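Local coordinates for bifunctional protein PutA (Bdellovibrio bacteriovorus, PDB 5UR2) that probably converts L-proline to L-glutamate in two steps, with a flavin-dependent proline dehydrogenase and an NAD-dependent L-glutamate gamma-semialdehyde dehydrogenase in one chain, at residues Asp331-Tyr334 against Glu335-Ala338; Phe352-Asn356 against Val357-Ala361; Thr532-Ala535 against Glu536-Met539; Pro695-Gly698 against Glu699-Gly702. One frame throughout, in Å; residues are numbered along the deposited sequence.

Interaction 1: residues Asp331-Tyr334 against Glu335-Ala338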
loop_
_atom_site.group_PDB
_atom_site.type_symbol
_atom_site.label_atom_id
_atom_site.label_comp_id
_atom_site.label_asym_id
_atom_site.label_seq_id
_atom_site.Cartn_x
_atom_site.Cartn_y
_atom_site.Cartn_z
ATOM N N ASP B 331 41.742 -3.628 19.747
ATOM C CA ASP B 331 43.189 -3.715 19.913
ATOM C C ASP B 331 43.667 -2.731 20.979
ATOM O O ASP B 331 44.399 -3.102 21.905
ATOM C CB ASP B 331 43.892 -3.415 18.585
ATOM C CG ASP B 331 43.669 -4.498 17.515
ATOM O OD1 ASP B 331 43.237 -5.634 17.829
ATOM O OD2 ASP B 331 43.954 -4.199 16.337
ATOM N N ALA B 332 43.203 -1.479 20.899
ATOM C CA ALA B 332 43.664 -0.462 21.842
ATOM C C ALA B 332 43.247 -0.811 23.260
ATOM O O ALA B 332 44.028 -0.644 24.206
ATOM C CB ALA B 332 43.129 0.920 21.453
ATOM N N ASN B 333 42.013 -1.293 23.425
ATOM C CA ASN B 333 41.550 -1.704 24.742
ATOM C C ASN B 333 42.327 -2.924 25.241
ATOM O O ASN B 333 42.602 -3.041 26.440
ATOM C CB ASN B 333 40.049 -2.003 24.687
ATOM C CG ASN B 333 39.464 -2.202 26.054
ATOM O OD1 ASN B 333 39.407 -1.258 26.852
ATOM N ND2 ASN B 333 39.032 -3.419 26.352
ATOM N N TYR B 334 42.686 -3.843 24.336
ATOM C CA TYR B 334 43.514 -4.983 24.729
ATOM C C TYR B 334 44.820 -4.497 25.342
ATOM O O TYR B 334 45.217 -4.938 26.428
ATOM C CB TYR B 334 43.795 -5.883 23.522
ATOM C CG TYR B 334 44.423 -7.222 23.869
ATOM C CD1 TYR B 334 45.755 -7.321 24.268
ATOM C CD2 TYR B 334 43.680 -8.394 23.766
ATOM C CE1 TYR B 334 46.327 -8.557 24.593
ATOM C CE2 TYR B 334 44.227 -9.619 24.073
ATOM C CZ TYR B 334 45.554 -9.704 24.487
ATOM O OH TYR B 334 46.069 -10.941 24.795
ATOM N N GLU B 335 45.495 -3.571 24.660
ATOM C CA GLU B 335 46.777 -3.099 25.165
ATOM C C GLU B 335 46.607 -2.359 26.489
ATOM O O GLU B 335 47.420 -2.524 27.406
ATOM C CB GLU B 335 47.474 -2.248 24.095
ATOM C CG GLU B 335 47.908 -3.094 22.894
ATOM C CD GLU B 335 48.706 -2.353 21.816
ATOM O OE1 GLU B 335 49.246 -1.259 22.066
ATOM O OE2 GLU B 335 48.794 -2.894 20.696
ATOM N N LEU B 336 45.534 -1.581 26.626
ATOM C CA LEU B 336 45.266 -0.897 27.891
ATOM C C LEU B 336 45.053 -1.906 29.021
ATOM O O LEU B 336 45.610 -1.761 30.115
ATOM C CB LEU B 336 44.044 0.020 27.725
ATOM C CG LEU B 336 43.527 0.744 28.970
ATOM C CD1 LEU B 336 44.476 1.919 29.317
ATOM C CD2 LEU B 336 42.097 1.233 28.807
ATOM N N CYS B 337 44.233 -2.938 28.772
ATOM C CA CYS B 337 44.032 -3.986 29.768
ATOM C C CYS B 337 45.333 -4.714 30.089
ATOM O O CYS B 337 45.629 -4.995 31.262
ATOM C CB CYS B 337 42.978 -4.981 29.279
ATOM S SG CYS B 337 41.301 -4.301 29.260
ATOM N N ALA B 338 46.116 -5.039 29.056
ATOM C CA ALA B 338 47.365 -5.762 29.266
ATOM C C ALA B 338 48.319 -4.965 30.156
ATOM O O ALA B 338 48.908 -5.506 31.095
ATOM C CB ALA B 338 48.001 -6.106 27.919
#
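D331-Y334 and E335-A338 are consecutive turns of one alpha helix, joined by four backbone hydrogen bonds. E335 N to D331 O and L336 N to A332 O both measure 3.0 Å; C337 N to N333 O and A338 N to Y334 O are tighter at 2.8 Å. Among the side chains, N333 sets out away from the next turn, but its end comes back to it. Its CG lies beside the carbonyl carbon (chi1 -170°), which swings the amide over that turn and puts N333 ND2 3.8 Å from C337 SG, a packing contact. The other amide atom, N333 OD1, stands 4.2 Å from L336 CD2. What holds this buried amide lies elsewhere: ND2 donates to A274 O. The Y334 ring comes obliquely past A338, CD1 to CB 4.5 Å, and its hydroxyl bonds to L301 O. E335 lays its CG beside D331 O at 3.6 Å, then runs extended to a salt bridge with R358. The acid of D331 is likewise paired, with K303 and K327, so the two carboxylates, a turn apart, each have cationic company. This is an outer helix of the proline dehydrogenase (beta-alpha)8 barrel, and D331 belongs to the modified flavin pocket.

Interaction 2: residues Phe352-Asn356 against Val357-Ala361. With P5F (N-propargylglycine-modified flavin adenine dinucleotide), chain F.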
loop_
_atom_site.group_PDB
_atom_site.type_symbol
_atom_site.label_atom_id
_atom_site.label_comp_id
_atom_site.label_asym_id
_atom_site.label_seq_id
_atom_site.Cartn_x
_atom_site.Cartn_y
_atom_site.Cartn_z
ATOM N N PHE B 352 48.485 -13.819 27.622
ATOM C CA PHE B 352 48.111 -13.036 26.446
ATOM C C PHE B 352 47.784 -13.972 25.288
ATOM O O PHE B 352 48.678 -14.596 24.709
ATOM C CB PHE B 352 49.219 -12.050 26.079
ATOM C CG PHE B 352 49.446 -11.016 27.132
ATOM C CD1 PHE B 352 48.383 -10.275 27.615
ATOM C CD2 PHE B 352 50.701 -10.812 27.670
ATOM C CE1 PHE B 352 48.567 -9.337 28.604
ATOM C CE2 PHE B 352 50.900 -9.862 28.665
ATOM C CZ PHE B 352 49.832 -9.124 29.133
ATOM N N ALA B 353 46.498 -14.077 24.966
ATOM C CA ALA B 353 46.026 -14.937 23.890
ATOM C C ALA B 353 45.811 -14.076 22.656
ATOM O O ALA B 353 44.884 -13.266 22.623
ATOM C CB ALA B 353 44.737 -15.646 24.293
ATOM N N SER B 354 46.681 -14.221 21.659
ATOM C CA SER B 354 46.557 -13.445 20.431
ATOM C C SER B 354 47.540 -13.970 19.398
ATOM O O SER B 354 48.658 -14.360 19.742
ATOM C CB SER B 354 46.827 -11.955 20.664
ATOM O OG SER B 354 46.682 -11.243 19.445
ATOM N N HIS B 355 47.132 -13.931 18.126
ATOM C CA HIS B 355 48.020 -14.232 17.005
ATOM C C HIS B 355 48.559 -12.976 16.315
ATOM O O HIS B 355 49.246 -13.082 15.292
ATOM C CB HIS B 355 47.311 -15.120 15.981
ATOM C CG HIS B 355 46.601 -16.292 16.583
ATOM N ND1 HIS B 355 45.291 -16.232 17.009
ATOM C CD2 HIS B 355 47.031 -17.545 16.868
ATOM C CE1 HIS B 355 44.938 -17.404 17.506
ATOM N NE2 HIS B 355 45.977 -18.218 17.436
ATOM N N ASN B 356 48.274 -11.803 16.863
ATOM C CA ASN B 356 48.580 -10.516 16.248
ATOM C C ASN B 356 49.964 -10.061 16.703
ATOM O O ASN B 356 50.186 -9.873 17.904
ATOM C CB ASN B 356 47.475 -9.534 16.654
ATOM C CG ASN B 356 47.654 -8.130 16.102
ATOM O OD1 ASN B 356 48.757 -7.617 16.000
ATOM N ND2 ASN B 356 46.534 -7.488 15.769
ATOM N N VAL B 357 50.894 -9.886 15.748
ATOM C CA VAL B 357 52.278 -9.551 16.098
ATOM C C VAL B 357 52.361 -8.180 16.771
ATOM O O VAL B 357 53.158 -7.990 17.694
ATOM C CB VAL B 357 53.195 -9.635 14.859
ATOM C CG1 VAL B 357 54.569 -9.030 15.153
ATOM C CG2 VAL B 357 53.384 -11.083 14.444
ATOM N N ARG B 358 51.541 -7.210 16.333
ATOM C CA ARG B 358 51.480 -5.918 17.023
ATOM C C ARG B 358 51.117 -6.090 18.496
ATOM O O ARG B 358 51.841 -5.619 19.387
ATOM C CB ARG B 358 50.480 -4.987 16.330
ATOM C CG ARG B 358 49.958 -3.841 17.216
ATOM C CD ARG B 358 51.032 -2.796 17.528
ATOM N NE ARG B 358 50.686 -1.990 18.707
ATOM C CZ ARG B 358 51.243 -0.814 19.006
ATOM N NH1 ARG B 358 52.169 -0.297 18.213
ATOM N NH2 ARG B 358 50.879 -0.152 20.102
ATOM N N THR B 359 50.002 -6.784 18.765
ATOM C CA THR B 359 49.558 -7.045 20.134
ATOM C C THR B 359 50.644 -7.733 20.953
ATOM O O THR B 359 50.944 -7.328 22.084
ATOM C CB THR B 359 48.297 -7.913 20.109
ATOM O OG1 THR B 359 47.302 -7.293 19.279
ATOM C CG2 THR B 359 47.736 -8.116 21.541
ATOM N N LEU B 360 51.226 -8.799 20.404
ATOM C CA LEU B 360 52.273 -9.520 21.120
ATOM C C LEU B 360 53.473 -8.621 21.418
ATOM O O LEU B 360 54.024 -8.660 22.524
ATOM C CB LEU B 360 52.705 -10.747 20.313
ATOM C CG LEU B 360 51.614 -11.795 20.037
ATOM C CD1 LEU B 360 52.073 -12.832 19.015
ATOM C CD2 LEU B 360 51.230 -12.477 21.323
ATOM N N ALA B 361 53.904 -7.820 20.437
ATOM C CA ALA B 361 55.076 -6.963 20.628
ATOM C C ALA B 361 54.812 -5.877 21.667
ATOM O O ALA B 361 55.707 -5.527 22.445
ATOM C CB ALA B 361 55.498 -6.329 19.299
HETATM P PA P5F F . 43.161 -10.034 15.660
HETATM O O1A P5F F . 44.295 -9.027 16.049
HETATM O O2A P5F F . 42.868 -10.203 14.253
HETATM O O5B P5F F . 41.794 -9.688 16.185
HETATM C C5B P5F F . 40.564 -10.204 15.691
HETATM C C4B P5F F . 39.459 -9.883 16.710
HETATM O O4B P5F F . 39.085 -8.526 16.727
HETATM C C3B P5F F . 38.159 -10.616 16.553
HETATM O O3B P5F F . 38.219 -11.911 17.017
HETATM C C2B P5F F . 37.226 -9.781 17.335
HETATM O O2B P5F F . 37.353 -10.091 18.680
HETATM C C1B P5F F . 37.741 -8.406 17.102
HETATM N N9A P5F F . 37.056 -7.683 16.061
HETATM C C8A P5F F . 36.901 -8.045 14.729
HETATM N N7A P5F F . 36.220 -7.078 14.101
HETATM C C5A P5F F . 35.920 -6.046 14.993
HETATM C C6A P5F F . 35.234 -4.836 14.911
HETATM N N6A P5F F . 34.665 -4.399 13.667
HETATM N N1A P5F F . 35.095 -4.054 15.998
HETATM C C2A P5F F . 35.618 -4.419 17.189
HETATM N N3A P5F F . 36.269 -5.612 17.308
HETATM C C4A P5F F . 36.441 -6.427 16.260
HETATM N N1 P5F F . 37.371 -15.842 22.677
HETATM C C2 P5F F . 36.304 -15.673 23.635
HETATM O O2 P5F F . 35.360 -14.701 23.393
HETATM N N3 P5F F . 36.233 -16.486 24.813
HETATM C C4 P5F F . 37.192 -17.491 25.092
HETATM O O4 P5F F . 37.062 -18.249 26.262
HETATM C C4X P5F F . 38.313 -17.677 24.077
HETATM N N5 P5F F . 39.278 -18.769 24.192
HETATM C C5X P5F F . 40.538 -18.597 23.444
HETATM C C6 P5F F . 41.772 -19.316 23.889
HETATM C C7 P5F F . 43.003 -19.085 23.226
HETATM C C7M P5F F . 44.244 -19.818 23.688
HETATM C C8 P5F F . 43.076 -18.169 22.133
HETATM C C8M P5F F . 44.369 -17.896 21.407
HETATM C C9 P5F F . 41.915 -17.483 21.707
HETATM C C9A P5F F . 40.615 -17.722 22.397
HETATM N N10 P5F F . 39.419 -16.993 21.967
HETATM C C10 P5F F . 38.363 -16.868 22.932
HETATM C "C1'" P5F F . 39.348 -16.246 20.688
HETATM C "C2'" P5F F . 39.959 -14.848 20.790
HETATM O "O2'" P5F F . 39.156 -14.077 21.600
HETATM C "C3'" P5F F . 40.160 -14.132 19.452
HETATM O "O3'" P5F F . 38.927 -13.953 18.863
HETATM C "C4'" P5F F . 41.046 -14.865 18.455
HETATM O "O4'" P5F F . 41.946 -15.624 19.188
HETATM C "C5'" P5F F . 41.721 -13.977 17.393
HETATM O "O5'" P5F F . 42.187 -12.740 17.892
HETATM P P P5F F . 43.595 -12.037 17.499
HETATM O O1P P5F F . 44.272 -11.094 18.566
HETATM O O2P P5F F . 44.406 -13.294 17.008
HETATM O O3P P5F F . 43.306 -11.479 15.981
HETATM C C21 P5F F . 37.531 -20.663 23.736
HETATM C C22 P5F F . 38.469 -19.746 24.060
HETATM C C23 P5F F . 36.259 -20.841 24.584
#
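N356 caps the helix that starts at V357, and its two amide atoms do different jobs. N356 OD1 accepts from T359 N at 3.1 Å; the donor sits well above the carbonyl plane (61° out of it), not on a lone pair. N356 ND2 donates to P5F O1A of the modified flavin cofactor at 2.7 Å. The extended first torsion (chi1 179°) sets the amide between the T359 N-H and this phosphate oxygen. Two backbone N-H groups are also used locally: L360 N reaches N356 O at 2.9 Å, and N356 N reaches S354 OG at 3.1 Å, an ST turn.

The second phosphate is gripped by the preceding residues. S354 OG donates to P5F O1P at 2.6 Å, while H355 offers both its backbone N (3.0 Å) and ND1 (3.1 Å) to P5F O2P, which lies in the plane of the imidazole at its edge. H355 NE2 accepts from L382 N.

Van der Waals contacts complete the turn: L360 CD2 lies 3.6 Å from S354 O, and T359 CG2 meets S354 CB. The whole forms the strand-to-helix junction of a beta-alpha-beta unit in the barrel. L360 leans on strand 379-382, V357 and A361 pack on helix 6-22, and T359 OG1 bonds to K303, itself a cofactor ligand.

Interaction 3: residues Thr532-Ala535 against Glu536-Met539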
loop_
_atom_site.group_PDB
_atom_site.type_symbol
_atom_site.label_atom_id
_atom_site.label_comp_id
_atom_site.label_asym_id
_atom_site.label_seq_id
_atom_site.Cartn_x
_atom_site.Cartn_y
_atom_site.Cartn_z
ATOM N N THR B 532 -27.304 -6.541 30.069
ATOM C CA THR B 532 -27.560 -6.164 28.691
ATOM C C THR B 532 -28.004 -4.710 28.598
ATOM O O THR B 532 -27.702 -4.029 27.611
ATOM C CB THR B 532 -28.626 -7.076 28.091
ATOM O OG1 THR B 532 -29.819 -6.939 28.846
ATOM C CG2 THR B 532 -28.189 -8.516 28.192
ATOM N N GLU B 533 -28.694 -4.209 29.624
ATOM C CA GLU B 533 -29.021 -2.787 29.655
ATOM C C GLU B 533 -27.753 -1.945 29.690
ATOM O O GLU B 533 -27.685 -0.878 29.076
ATOM C CB GLU B 533 -29.915 -2.468 30.854
ATOM C CG GLU B 533 -31.292 -3.166 30.847
ATOM C CD GLU B 533 -31.311 -4.583 31.462
ATOM O OE1 GLU B 533 -30.311 -5.017 32.078
ATOM O OE2 GLU B 533 -32.353 -5.263 31.328
ATOM N N GLN B 534 -26.738 -2.401 30.418
ATOM C CA GLN B 534 -25.483 -1.662 30.421
ATOM C C GLN B 534 -24.748 -1.817 29.097
ATOM O O GLN B 534 -24.046 -0.892 28.669
ATOM C CB GLN B 534 -24.628 -2.098 31.608
ATOM C CG GLN B 534 -25.237 -1.614 32.941
ATOM C CD GLN B 534 -24.604 -2.244 34.153
ATOM O OE1 GLN B 534 -24.214 -3.424 34.136
ATOM N NE2 GLN B 534 -24.543 -1.480 35.246
ATOM N N ALA B 535 -24.883 -2.975 28.443
ATOM C CA ALA B 535 -24.323 -3.118 27.105
ATOM C C ALA B 535 -24.977 -2.134 26.151
ATOM O O ALA B 535 -24.304 -1.551 25.292
ATOM C CB ALA B 535 -24.497 -4.550 26.603
ATOM N N GLU B 536 -26.287 -1.904 26.313
ATOM C CA GLU B 536 -26.971 -0.911 25.483
ATOM C C GLU B 536 -26.430 0.499 25.758
ATOM O O GLU B 536 -26.230 1.291 24.833
ATOM C CB GLU B 536 -28.487 -1.006 25.726
ATOM C CG GLU B 536 -29.354 0.027 25.017
ATOM C CD GLU B 536 -29.301 -0.103 23.494
ATOM O OE1 GLU B 536 -29.085 -1.221 22.973
ATOM O OE2 GLU B 536 -29.454 0.926 22.812
ATOM N N GLN B 537 -26.174 0.819 27.024
ATOM C CA GLN B 537 -25.562 2.095 27.368
ATOM C C GLN B 537 -24.176 2.224 26.757
ATOM O O GLN B 537 -23.771 3.320 26.355
ATOM C CB GLN B 537 -25.506 2.260 28.890
ATOM C CG GLN B 537 -26.882 2.389 29.555
ATOM C CD GLN B 537 -26.840 2.187 31.078
ATOM O OE1 GLN B 537 -25.920 2.654 31.766
ATOM N NE2 GLN B 537 -27.843 1.479 31.603
ATOM N N ALA B 538 -23.406 1.134 26.735
ATOM C CA ALA B 538 -22.099 1.193 26.089
ATOM C C ALA B 538 -22.242 1.465 24.591
ATOM O O ALA B 538 -21.538 2.312 24.030
ATOM C CB ALA B 538 -21.325 -0.109 26.349
ATOM N N MET B 539 -23.164 0.767 23.929
ATOM C CA MET B 539 -23.377 0.991 22.500
ATOM C C MET B 539 -23.815 2.424 22.218
ATOM O O MET B 539 -23.349 3.039 21.249
ATOM C CB MET B 539 -24.407 -0.001 21.961
ATOM C CG MET B 539 -23.921 -1.433 21.948
ATOM S SD MET B 539 -22.448 -1.648 20.929
ATOM C CE MET B 539 -23.038 -1.016 19.356
#
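T532 O receives the N-H of E536 at 2.9 Å, the first of four backbone bonds that tie T532-A535 to E536-M539. The others follow in step: Q537 N to E533 O at 3.1 Å, A538 N to Q534 O at 2.9 Å, and M539 N to A535 O at 2.9 Å. Every carbonyl of the first turn thus has a donor from the second, as an alpha helix requires.

The carboxylate of E536 finds its partners beyond this pair of turns. The chain sets out with a trans first torsion (chi1 176°) and then bends at chi2 (64°); OE1 meets the hydroxyl of Y704, with a weak bond to H708, while OE2 takes the amide of Q540. E536 CB lies 3.4 Å from E533 O. Q534 uses both ends of its amide, OE1 accepting from T531 N and NE2 donating to Q507 O. On the exposed side, Q537 runs extended back along the helix: Q537 CG, beside its own backbone N (chi1 -67°), packs 3.4 Å from E533 O, and Q537 NE2 comes 4.3 Å from Q534 CG.

A535, A538 and M539 make up the buried face, where M539 CG packs on the backbone, 3.4 Å from A535 O, before the thioether folds away. This first part of helix 532-549 lies within the aldehyde dehydrogenase family region, with A535 on V701 and M539 on I705 of helix 698-707, A538 and M539 against V663 of strand 661-665, and Q534 and Q537 beside strand 495-501.

Interaction 4: residues Pro695-Gly698 against Glu699-Gly702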
loop_
_atom_site.group_PDB
_atom_site.type_symbol
_atom_site.label_atom_id
_atom_site.label_comp_id
_atom_site.label_asym_id
_atom_site.label_seq_id
_atom_site.Cartn_x
_atom_site.Cartn_y
_atom_site.Cartn_z
ATOM N N PRO B 695 -16.904 -5.297 30.837
ATOM C CA PRO B 695 -16.667 -6.667 31.311
ATOM C C PRO B 695 -17.973 -7.445 31.459
ATOM O O PRO B 695 -19.051 -6.874 31.663
ATOM C CB PRO B 695 -15.980 -6.455 32.668
ATOM C CG PRO B 695 -16.447 -5.113 33.113
ATOM C CD PRO B 695 -16.602 -4.292 31.875
ATOM N N GLY B 696 -17.880 -8.759 31.320
ATOM C CA GLY B 696 -19.060 -9.591 31.446
ATOM C C GLY B 696 -18.894 -10.908 30.713
ATOM O O GLY B 696 -17.801 -11.263 30.271
ATOM N N TYR B 697 -20.014 -11.628 30.603
ATOM C CA TYR B 697 -20.016 -12.951 29.997
ATOM C C TYR B 697 -20.154 -12.815 28.487
ATOM O O TYR B 697 -20.994 -12.051 28.002
ATOM C CB TYR B 697 -21.148 -13.816 30.566
ATOM C CG TYR B 697 -20.983 -14.060 32.042
ATOM C CD1 TYR B 697 -19.990 -14.924 32.518
ATOM C CD2 TYR B 697 -21.776 -13.392 32.964
ATOM C CE1 TYR B 697 -19.813 -15.134 33.897
ATOM C CE2 TYR B 697 -21.608 -13.588 34.337
ATOM C CZ TYR B 697 -20.627 -14.464 34.800
ATOM O OH TYR B 697 -20.462 -14.656 36.161
ATOM N N GLY B 698 -19.319 -13.559 27.758
ATOM C CA GLY B 698 -19.325 -13.474 26.305
ATOM C C GLY B 698 -20.660 -13.838 25.682
ATOM O O GLY B 698 -21.096 -13.207 24.717
ATOM N N GLU B 699 -21.312 -14.883 26.201
ATOM C CA GLU B 699 -22.587 -15.280 25.637
ATOM C C GLU B 699 -23.690 -14.275 25.953
ATOM O O GLU B 699 -24.785 -14.384 25.392
ATOM C CB GLU B 699 -22.964 -16.694 26.108
ATOM C CG GLU B 699 -23.526 -16.780 27.522
ATOM C CD GLU B 699 -22.466 -17.111 28.568
ATOM O OE1 GLU B 699 -22.859 -17.538 29.680
ATOM O OE2 GLU B 699 -21.247 -16.947 28.282
ATOM N N GLU B 700 -23.421 -13.292 26.812
ATOM C CA GLU B 700 -24.430 -12.325 27.214
ATOM C C GLU B 700 -24.178 -10.970 26.564
ATOM O O GLU B 700 -24.861 -10.609 25.601
ATOM C CB GLU B 700 -24.449 -12.153 28.734
ATOM C CG GLU B 700 -25.679 -11.428 29.254
ATOM C CD GLU B 700 -25.735 -11.365 30.780
ATOM O OE1 GLU B 700 -24.854 -11.949 31.450
ATOM O OE2 GLU B 700 -26.692 -10.761 31.310
ATOM N N VAL B 701 -23.216 -10.203 27.091
ATOM C CA VAL B 701 -22.996 -8.856 26.566
ATOM C C VAL B 701 -22.097 -8.879 25.335
ATOM O O VAL B 701 -22.155 -7.965 24.504
ATOM C CB VAL B 701 -22.444 -7.915 27.653
ATOM C CG1 VAL B 701 -23.492 -7.691 28.744
ATOM C CG2 VAL B 701 -21.137 -8.439 28.246
ATOM N N GLY B 702 -21.242 -9.895 25.200
ATOM C CA GLY B 702 -20.489 -10.043 23.966
ATOM C C GLY B 702 -21.401 -10.310 22.786
ATOM O O GLY B 702 -21.270 -9.691 21.727
HETATM O O HOH W 1 -22.564 -10.289 31.461
#
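Y697 is the N-cap residue of helix 698-707, where a glycine-rich loop leaves strand 691-693 of the Rossmann-type sheet in the aldehyde dehydrogenase half. Its carbonyl oxygen collects two N-H groups from the opening turn. E700 N lies 3.0 Å from Y697 O, approaching from above the carbonyl plane (59° out of it); V701 N is also 3.0 Å from Y697 O, but that bond is bent and weak. The helix starts irregularly, with a wider pi-type turn over E699-G702.

The side chains of Y697 and E700 cross obliquely. E700 runs extended from a CG opposite its backbone N (chi1 -166°), which brings OE1 to the edge of the tyrosine ring, 3.7 Å from Y697 CD2, with carboxylate and ring nearly coplanar (8° apart). A water bridges the two residues: it accepts from Y697 N at 3.0 Å and donates to E700 OE1 at 2.8 Å, so the acid is tied to the cap residue's backbone. E699 curls back on the same residue, its OE2 3.9 Å from Y697 CB.

Glycines let the chain come close. The backbone of G696 suits glycine alone: a CB would clash with V701 CG2, which lies 4.0 Å from G696 CA, and with the carbonyl oxygen before it. G702 CA sits 3.3 Å from G698 O, where a CB would clash as well. Around the turn, G696 O bonds to K665 at the end of strand 661-665, P695 pairs through its backbone with A530, and helix 532-549 presents T532 to E700 and A535 to V701.

The four contacts fall into two pairs on opposite sides of the chain's centre. Interactions 1 and 2 lie in the proline dehydrogenase barrel, centres about 11 Å apart, and touch: A338 packs on F352, and E335 forms a salt bridge with R358. Interactions 3 and 4, also about 11 Å apart centre to centre, join helices 532-549 and 698-707, their centres 66 to 76 Å from those of the first pair. Interactions 1 and 2 are buried, 3 and 4 partly exposed. Regular helix bonding dominates 1 and 3; 2 and 4 are helix starts, one capped by an amide that also binds cofactor, the other opening at an N-cap tyrosine whose carbonyl accepts two N-H groups, one weakly.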